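Local structure of DUF115 domain-containing protein (Magnetospirillum magneticum AMB-1, 5MU5) at residues S389-T394 and R473-R478; T396-A401 and G477-R482; L409-V414 and E499-L504. The protein is a Maf-family glycosyltransferase that is involved in the formation of bacterial flagella, probably by glycosylating flagellin. One frame throughout, in Å; residues are numbered along the deposited sequence.

Followed from the N terminus, the chain first passes 389-394 and 396-401, at the start and in the body of helix 393-404, then 409-414, the end of the next strand and the loop after it. Their partners follow in the same order: 473-478 and 477-482 on helix 467-482, then 499-504. The loops closed by interactions 1 and 2 have 78 and 75 residues between their segments and finish on one helix, sharing Gly477 and Arg478. Interaction 3 crosses both. The N-terminal part of helix 393-404 is thus joined to the C-terminal half of helix 467-482, while the third contact spans strands of the mixed sheet; Val414 meets Thr394 and Leu476, and Asn500 ND2 reaches Gly477 O.

Interaction 1. Residues S389-T394 and R473-R478; sequences SGPTVT and RDALGR
At the N-terminal end of helix 393-404, Gly390, Pro391 and Thr394 rest on Ala475 and Leu476 of helix 467-482. Two separate touching points can be distinguished by their closest atoms. In the first, the methyl of Ala475 points toward the loop and stands 3.6 Å from Gly390 O, with Pro391 CD 4.1 Å from the same CB. The peptide bond before Pro391 is cis, and the carbonyl of Gly390 and the ring CD of Pro391 both come to the one methyl. This fits the cis geometry, which places the proline CD on the same side of the peptide bond as the carbonyl oxygen. Gly390 CA and Ala475 CA are 7.4 Å apart, the nearest CA atoms here. The proline ring also lies on Ile468, Trp471 and Thr472, earlier in the same helix.

Helix 393-404 begins just after this turn: Thr392 takes the N-cap position, although its hydroxyl makes no capping bond and pairs instead with Thr472 OG1. The second touching point is made by the next residue, Leu476, against Thr394. The two side chains cross at about a right angle, Leu476 CD1 reaching Thr394 CG2 at 3.9 Å while Leu476 CD2 lies 3.7 Å from Thr394 O. With its CG beside the backbone N (chi1 -73°), the leucine carries both methyls to the threonine. Val414, in the loop after the next strand, touches both residues, and Thr394 O is bonded by Thr398 OG1. No hydrogen bond joins the segments. A sulfate ion, probably picked up from the crystallisation medium, lies about 5 Å from the side chain of Thr394.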
loop_
_atom_site.group_PDB
_atom_site.type_symbol
_atom_site.label_atom_id
_atom_site.label_comp_id
_atom_site.label_asym_id
_atom_site.label_seq_id
_atom_site.Cartn_x
_atom_site.Cartn_y
_atom_site.Cartn_z
ATOM N N SER A 389 -4.737 7.565 -9.746
ATOM C CA SER A 389 -5.214 8.938 -9.606
ATOM C C SER A 389 -4.306 9.707 -8.669
ATOM O O SER A 389 -4.384 10.940 -8.633
ATOM C CB SER A 389 -6.678 9.028 -9.137
ATOM O OG SER A 389 -6.851 8.558 -7.824
ATOM N N GLY A 390 -3.461 8.978 -7.926
ATOM C CA GLY A 390 -2.446 9.568 -7.034
ATOM C C GLY A 390 -1.050 9.185 -7.498
ATOM O O GLY A 390 -0.914 8.420 -8.466
ATOM N N PRO A 391 -0.011 9.617 -6.766
ATOM C CA PRO A 391 -0.066 10.324 -5.493
ATOM C C PRO A 391 -0.366 11.823 -5.552
ATOM O O PRO A 391 -0.746 12.393 -4.537
ATOM C CB PRO A 391 1.340 10.099 -4.907
ATOM C CG PRO A 391 2.222 9.898 -6.095
ATOM C CD PRO A 391 1.366 9.157 -7.069
ATOM N N THR A 392 -0.186 12.461 -6.696
ATOM C CA THR A 392 -0.472 13.897 -6.815
ATOM C C THR A 392 -1.524 14.208 -7.920
ATOM O O THR A 392 -1.931 13.332 -8.726
ATOM C CB THR A 392 0.817 14.668 -7.069
ATOM O OG1 THR A 392 1.392 14.216 -8.299
ATOM C CG2 THR A 392 1.803 14.397 -5.938
ATOM N N VAL A 393 -1.937 15.473 -7.951
ATOM C CA VAL A 393 -3.060 15.920 -8.772
ATOM C C VAL A 393 -2.760 15.852 -10.272
ATOM O O VAL A 393 -3.671 15.741 -11.097
ATOM C CB VAL A 393 -3.552 17.319 -8.318
ATOM C CG1 VAL A 393 -2.479 18.389 -8.536
ATOM C CG2 VAL A 393 -4.867 17.689 -9.006
ATOM N N THR A 394 -1.483 15.867 -10.612
ATOM C CA THR A 394 -1.045 15.670 -11.992
ATOM C C THR A 394 -1.357 14.260 -12.485
ATOM O O THR A 394 -1.641 14.066 -13.676
ATOM C CB THR A 394 0.462 15.960 -12.120
ATOM O OG1 THR A 394 0.652 17.382 -12.012
ATOM C CG2 THR A 394 0.960 15.550 -13.434
ATOM N N ARG A 473 6.099 10.570 -11.089
ATOM C CA ARG A 473 6.611 10.218 -12.415
ATOM C C ARG A 473 6.315 8.783 -12.802
ATOM O O ARG A 473 5.930 8.502 -13.946
ATOM C CB ARG A 473 8.113 10.427 -12.458
ATOM C CG ARG A 473 8.774 10.030 -13.769
ATOM C CD ARG A 473 10.267 9.861 -13.550
ATOM N NE ARG A 473 10.519 8.669 -12.774
ATOM C CZ ARG A 473 11.708 8.303 -12.311
ATOM N NH1 ARG A 473 12.784 9.045 -12.561
ATOM N NH2 ARG A 473 11.809 7.189 -11.593
ATOM N N ASP A 474 6.547 7.848 -11.876
ATOM C CA ASP A 474 6.279 6.442 -12.173
ATOM C C ASP A 474 4.777 6.192 -12.392
ATOM O O ASP A 474 4.407 5.372 -13.236
ATOM C CB ASP A 474 6.841 5.506 -11.077
ATOM C CG ASP A 474 8.403 5.475 -11.039
ATOM O OD1 ASP A 474 9.095 6.230 -11.772
ATOM O OD2 ASP A 474 8.950 4.680 -10.247
ATOM N N ALA A 475 3.905 6.892 -11.655
ATOM C CA ALA A 475 2.452 6.655 -11.820
ATOM C C ALA A 475 1.965 7.187 -13.181
ATOM O O ALA A 475 1.110 6.575 -13.830
ATOM C CB ALA A 475 1.652 7.237 -10.664
ATOM N N LEU A 476 2.566 8.280 -13.634
ATOM C CA LEU A 476 2.247 8.855 -14.937
ATOM C C LEU A 476 2.639 7.934 -16.064
ATOM O O LEU A 476 1.839 7.687 -16.962
ATOM C CB LEU A 476 2.940 10.199 -15.139
ATOM C CG LEU A 476 2.405 11.398 -14.367
ATOM C CD1 LEU A 476 3.282 12.613 -14.617
ATOM C CD2 LEU A 476 0.968 11.696 -14.750
ATOM N N GLY A 477 3.863 7.415 -16.029
ATOM C CA GLY A 477 4.326 6.481 -17.057
ATOM C C GLY A 477 3.491 5.224 -17.078
ATOM O O GLY A 477 3.113 4.693 -18.129
ATOM N N ARG A 478 3.195 4.725 -15.912
ATOM C CA ARG A 478 2.417 3.514 -15.823
ATOM C C ARG A 478 0.977 3.721 -16.387
ATOM O O ARG A 478 0.511 2.912 -17.159
ATOM C CB ARG A 478 2.414 3.007 -14.365
ATOM C CG ARG A 478 1.466 1.839 -14.119
ATOM C CD ARG A 478 1.572 1.234 -12.711
ATOM N NE ARG A 478 1.282 2.199 -11.641
ATOM C CZ ARG A 478 2.193 2.825 -10.884
ATOM N NH1 ARG A 478 3.503 2.614 -11.040
ATOM N NH2 ARG A 478 1.789 3.675 -9.942
#

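Interaction 2. Residues T396-A401 and G477-R482; sequences TGTTAA and GRIIGR
Thr398 sets its methyl CG2 against two isoleucines, 3.8 Å from Ile479 CG2 and 3.9 Å from Ile480 CG1. It slides past Ile479 in the opposite direction but meets Ile480 at about a right angle, so one methyl rests against two neighbouring isoleucines of the facing helix. Its hydroxyl is turned elsewhere and bonds Thr394 O, one turn back in the same helix.

Thr399 makes the second touch. Its OG1 lies 3.5 Å from Ile479 CG1 and 3.6 Å from Ile479 CD1, in plain van der Waals contact, while its polar partner is Asp387 O. Ile479 can serve both threonines because CG1 runs anti to its backbone N (chi1 -165°), carrying the ethyl arm to Thr399 and leaving CG2 for Thr398. Replacing Ile479 with an alanine is likely to open a gap beside both threonines, since the ethyl arm and CG2 that meet them would be lost.

The nearest CA atoms are those of Thr399 and Ile479, 6.4 Å apart. No hydrogen bond crosses, so packing alone joins the pair here, with all four touching residues buried. The short segments run almost in the same direction, 7° apart, with axes approaching to 9.8 Å. Helix 467-482 lies in the connection between the adjacent parallel strands 408-412 and 488-491, a beta-alpha-beta crossover, and packs beside helix 393-404, which precedes strand 408-412.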
loop_
_atom_site.group_PDB
_atom_site.type_symbol
_atom_site.label_atom_id
_atom_site.label_comp_id
_atom_site.label_asym_id
_atom_site.label_seq_id
_atom_site.Cartn_x
_atom_site.Cartn_y
_atom_site.Cartn_z
ATOM N N THR A 396 -3.911 12.595 -11.269
ATOM C CA THR A 396 -5.376 12.621 -11.346
ATOM C C THR A 396 -5.828 13.135 -12.691
ATOM O O THR A 396 -6.701 12.553 -13.313
ATOM C CB THR A 396 -5.987 13.528 -10.257
ATOM O OG1 THR A 396 -5.378 13.247 -8.985
ATOM C CG2 THR A 396 -7.489 13.326 -10.185
ATOM N N GLY A 397 -5.220 14.225 -13.148
ATOM C CA GLY A 397 -5.575 14.796 -14.449
ATOM C C GLY A 397 -5.212 13.882 -15.610
ATOM O O GLY A 397 -5.965 13.735 -16.551
ATOM N N THR A 398 -4.054 13.255 -15.546
ATOM C CA THR A 398 -3.637 12.364 -16.612
ATOM C C THR A 398 -4.538 11.152 -16.694
ATOM O O THR A 398 -4.978 10.774 -17.778
ATOM C CB THR A 398 -2.207 11.922 -16.379
ATOM O OG1 THR A 398 -1.383 13.093 -16.336
ATOM C CG2 THR A 398 -1.748 10.990 -17.483
ATOM N N THR A 399 -4.842 10.546 -15.554
ATOM C CA THR A 399 -5.639 9.324 -15.563
ATOM C C THR A 399 -7.088 9.657 -15.919
ATOM O O THR A 399 -7.733 8.890 -16.641
ATOM C CB THR A 399 -5.530 8.502 -14.246
ATOM O OG1 THR A 399 -6.195 7.240 -14.415
ATOM C CG2 THR A 399 -6.184 9.210 -13.082
ATOM N N ALA A 400 -7.578 10.809 -15.445
ATOM C CA ALA A 400 -8.946 11.253 -15.775
ATOM C C ALA A 400 -9.060 11.451 -17.271
ATOM O O ALA A 400 -10.045 11.054 -17.876
ATOM C CB ALA A 400 -9.310 12.542 -15.056
ATOM N N ALA A 401 -8.050 12.066 -17.869
ATOM C CA ALA A 401 -8.078 12.346 -19.305
ATOM C C ALA A 401 -8.145 11.072 -20.146
ATOM O O ALA A 401 -8.885 10.998 -21.120
ATOM C CB ALA A 401 -6.869 13.162 -19.699
ATOM N N GLY A 477 3.863 7.415 -16.029
ATOM C CA GLY A 477 4.326 6.481 -17.057
ATOM C C GLY A 477 3.491 5.224 -17.078
ATOM O O GLY A 477 3.113 4.693 -18.129
ATOM N N ARG A 478 3.195 4.725 -15.912
ATOM C CA ARG A 478 2.417 3.514 -15.823
ATOM C C ARG A 478 0.977 3.721 -16.387
ATOM O O ARG A 478 0.511 2.912 -17.159
ATOM C CB ARG A 478 2.414 3.007 -14.365
ATOM C CG ARG A 478 1.466 1.839 -14.119
ATOM C CD ARG A 478 1.572 1.234 -12.711
ATOM N NE ARG A 478 1.282 2.199 -11.641
ATOM C CZ ARG A 478 2.193 2.825 -10.884
ATOM N NH1 ARG A 478 3.503 2.614 -11.040
ATOM N NH2 ARG A 478 1.789 3.675 -9.942
ATOM N N ILE A 479 0.258 4.775 -16.015
ATOM C CA ILE A 479 -1.112 4.913 -16.551
ATOM C C ILE A 479 -1.067 5.143 -18.056
ATOM O O ILE A 479 -1.830 4.551 -18.812
ATOM C CB ILE A 479 -1.968 5.993 -15.815
ATOM C CG1 ILE A 479 -3.451 5.836 -16.155
ATOM C CG2 ILE A 479 -1.519 7.399 -16.146
ATOM C CD1 ILE A 479 -4.058 4.552 -15.642
ATOM N N ILE A 480 -0.128 5.947 -18.516
ATOM C CA ILE A 480 -0.033 6.202 -19.943
ATOM C C ILE A 480 0.250 4.911 -20.693
ATOM O O ILE A 480 -0.386 4.626 -21.715
ATOM C CB ILE A 480 0.980 7.305 -20.252
ATOM C CG1 ILE A 480 0.409 8.653 -19.773
ATOM C CG2 ILE A 480 1.226 7.393 -21.740
ATOM C CD1 ILE A 480 1.425 9.769 -19.662
ATOM N N GLY A 481 1.183 4.117 -20.168
ATOM C CA GLY A 481 1.492 2.811 -20.735
ATOM C C GLY A 481 0.304 1.874 -20.914
ATOM O O GLY A 481 0.219 1.180 -21.897
ATOM N N ARG A 482 -0.633 1.873 -19.986
ATOM C CA ARG A 482 -1.818 1.018 -20.112
ATOM C C ARG A 482 -2.762 1.381 -21.279
ATOM O O ARG A 482 -3.619 0.586 -21.637
ATOM C CB ARG A 482 -2.584 0.987 -18.800
ATOM C CG ARG A 482 -1.778 0.349 -17.676
ATOM C CD ARG A 482 -2.499 0.399 -16.339
ATOM N NE ARG A 482 -3.751 -0.348 -16.412
ATOM C CZ ARG A 482 -4.732 -0.297 -15.510
ATOM N NH1 ARG A 482 -4.629 0.478 -14.431
ATOM N NH2 ARG A 482 -5.831 -1.028 -15.699
#

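Interaction 3. Residues L409-V414 and E499-L504; sequences LYLFGV and ENTRPL
Tyr410 and Leu504 make the close part of this contact, where Leu504 CD2 comes to 3.7 Å from Tyr410 CE2 and to 4.1 Å from Tyr410 CD2. The methyl sits at the ring edge, near the ring plane, so it meets the rim of the tyrosine, whose ring stacks with Phe490. The two side chains cross obliquely. Leu504, just past the short strand, has CG anti to its backbone N (chi1 179°), and CD2 is the methyl that meets the ring edge. The phenol end is used apart from this contact, as Tyr410 OH bonds Glu408 OE2.

The fold explains why so little else touches. Strand 488-491 lies between strand 408-412 and strand 502-503 in the mixed sheet, with all three running parallel, and 502-503 is the outermost strand at this end. The contact therefore joins next-but-one strands across a middle one: backbone bonds from Leu409 and Leu411 go to Phe490, and none crosses directly between the two segments. The nearest CA pair, Tyr410 CA and Leu504 CA, is 8.8 Å apart, which fits that spacing.

The looser part involves Leu411, whose CD1 is 4.4 Å from Thr501 CG2, a grazing approach at the limit of contact. Thr501 turns its hydroxyl to Ile498 O, leaving the methyl to face the leucine, and that methyl also packs near Ile480 of helix 467-482. Tyr410 and Leu411 are buried, whereas Thr501 and Leu504 are only partly so. Between these two, Arg502 and Pro503 lie exposed to solvent, the arginine side chain lying on Asn488 and Phe490 of the middle strand.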
loop_
_atom_site.group_PDB
_atom_site.type_symbol
_atom_site.label_atom_id
_atom_site.label_comp_id
_atom_site.label_asym_id
_atom_site.label_seq_id
_atom_site.Cartn_x
_atom_site.Cartn_y
_atom_site.Cartn_z
ATOM N N LEU A 409 -2.014 13.498 -25.841
ATOM C CA LEU A 409 -1.806 14.230 -24.599
ATOM C C LEU A 409 -0.554 15.052 -24.655
ATOM O O LEU A 409 0.464 14.573 -25.117
ATOM C CB LEU A 409 -1.609 13.251 -23.440
ATOM C CG LEU A 409 -2.792 12.666 -22.695
ATOM C CD1 LEU A 409 -3.784 11.991 -23.617
ATOM C CD2 LEU A 409 -2.275 11.669 -21.675
ATOM N N TYR A 410 -0.632 16.270 -24.129
ATOM C CA TYR A 410 0.526 17.134 -24.010
ATOM C C TYR A 410 0.675 17.538 -22.562
ATOM O O TYR A 410 -0.262 18.058 -21.950
ATOM C CB TYR A 410 0.382 18.353 -24.899
ATOM C CG TYR A 410 0.356 17.986 -26.357
ATOM C CD1 TYR A 410 -0.820 17.597 -26.971
ATOM C CD2 TYR A 410 1.517 17.994 -27.119
ATOM C CE1 TYR A 410 -0.840 17.235 -28.302
ATOM C CE2 TYR A 410 1.503 17.643 -28.455
ATOM C CZ TYR A 410 0.322 17.262 -29.034
ATOM O OH TYR A 410 0.296 16.919 -30.363
ATOM N N LEU A 411 1.851 17.280 -22.007
ATOM C CA LEU A 411 2.142 17.705 -20.644
ATOM C C LEU A 411 2.918 19.022 -20.594
ATOM O O LEU A 411 3.934 19.196 -21.247
ATOM C CB LEU A 411 2.928 16.642 -19.898
ATOM C CG LEU A 411 2.416 15.210 -19.938
ATOM C CD1 LEU A 411 3.426 14.364 -19.176
ATOM C CD2 LEU A 411 1.016 15.050 -19.369
ATOM N N PHE A 412 2.427 19.935 -19.777
ATOM C CA PHE A 412 3.068 21.204 -19.535
ATOM C C PHE A 412 3.159 21.386 -18.024
ATOM O O PHE A 412 2.247 20.994 -17.283
ATOM C CB PHE A 412 2.246 22.340 -20.136
ATOM C CG PHE A 412 2.087 22.259 -21.622
ATOM C CD1 PHE A 412 1.027 21.571 -22.172
ATOM C CD2 PHE A 412 2.966 22.913 -22.457
ATOM C CE1 PHE A 412 0.854 21.523 -23.548
ATOM C CE2 PHE A 412 2.818 22.859 -23.825
ATOM C CZ PHE A 412 1.759 22.171 -24.375
ATOM N N GLY A 413 4.267 21.953 -17.570
ATOM C CA GLY A 413 4.472 22.216 -16.154
ATOM C C GLY A 413 4.487 20.974 -15.289
ATOM O O GLY A 413 4.158 21.049 -14.108
ATOM N N VAL A 414 4.785 19.828 -15.896
ATOM C CA VAL A 414 4.904 18.554 -15.192
ATOM C C VAL A 414 6.407 18.305 -15.136
ATOM O O VAL A 414 6.932 17.449 -15.843
ATOM C CB VAL A 414 4.219 17.410 -15.932
ATOM C CG1 VAL A 414 4.266 16.131 -15.097
ATOM C CG2 VAL A 414 2.781 17.760 -16.199
ATOM N N GLU A 499 8.417 7.947 -18.654
ATOM C CA GLU A 499 8.195 6.806 -19.549
ATOM C C GLU A 499 6.888 6.950 -20.318
ATOM O O GLU A 499 5.908 7.502 -19.811
ATOM C CB GLU A 499 8.066 5.487 -18.764
ATOM C CG GLU A 499 9.324 4.980 -18.114
ATOM C CD GLU A 499 9.093 3.682 -17.342
ATOM O OE1 GLU A 499 8.647 2.679 -17.945
ATOM O OE2 GLU A 499 9.376 3.649 -16.125
ATOM N N ASN A 500 6.877 6.374 -21.513
ATOM C CA ASN A 500 5.737 6.380 -22.402
ATOM C C ASN A 500 5.321 7.758 -22.900
ATOM O O ASN A 500 4.167 7.953 -23.275
ATOM C CB ASN A 500 4.587 5.645 -21.744
ATOM C CG ASN A 500 4.903 4.196 -21.535
ATOM O OD1 ASN A 500 5.271 3.535 -22.467
ATOM N ND2 ASN A 500 4.743 3.700 -20.330
ATOM N N THR A 501 6.264 8.695 -22.919
ATOM C CA THR A 501 6.027 10.044 -23.435
ATOM C C THR A 501 7.148 10.366 -24.380
ATOM O O THR A 501 8.218 9.803 -24.247
ATOM C CB THR A 501 6.056 11.137 -22.323
ATOM O OG1 THR A 501 7.383 11.254 -21.795
ATOM C CG2 THR A 501 5.112 10.818 -21.220
ATOM N N ARG A 502 6.922 11.259 -25.335
ATOM C CA ARG A 502 8.000 11.699 -26.217
ATOM C C ARG A 502 8.311 13.152 -25.900
ATOM O O ARG A 502 7.423 13.965 -25.799
ATOM C CB ARG A 502 7.639 11.549 -27.696
ATOM C CG ARG A 502 8.141 10.271 -28.353
ATOM C CD ARG A 502 8.290 10.421 -29.872
ATOM N NE ARG A 502 7.014 10.724 -30.524
ATOM C CZ ARG A 502 6.057 9.831 -30.796
ATOM N NH1 ARG A 502 6.214 8.550 -30.471
ATOM N NH2 ARG A 502 4.925 10.218 -31.388
ATOM N N PRO A 503 9.580 13.482 -25.713
ATOM C CA PRO A 503 9.933 14.880 -25.512
ATOM C C PRO A 503 9.492 15.705 -26.703
ATOM O O PRO A 503 9.591 15.246 -27.819
ATOM C CB PRO A 503 11.466 14.843 -25.468
ATOM C CG PRO A 503 11.785 13.469 -24.987
ATOM C CD PRO A 503 10.737 12.582 -25.571
ATOM N N LEU A 504 9.031 16.915 -26.478
ATOM C CA LEU A 504 8.594 17.774 -27.562
ATOM C C LEU A 504 8.698 19.195 -27.082
ATOM O O LEU A 504 8.105 19.547 -26.084
ATOM C CB LEU A 504 7.134 17.500 -27.930
ATOM C CG LEU A 504 6.567 18.377 -29.054
ATOM C CD1 LEU A 504 7.185 18.008 -30.393
ATOM C CD2 LEU A 504 5.064 18.254 -29.165
#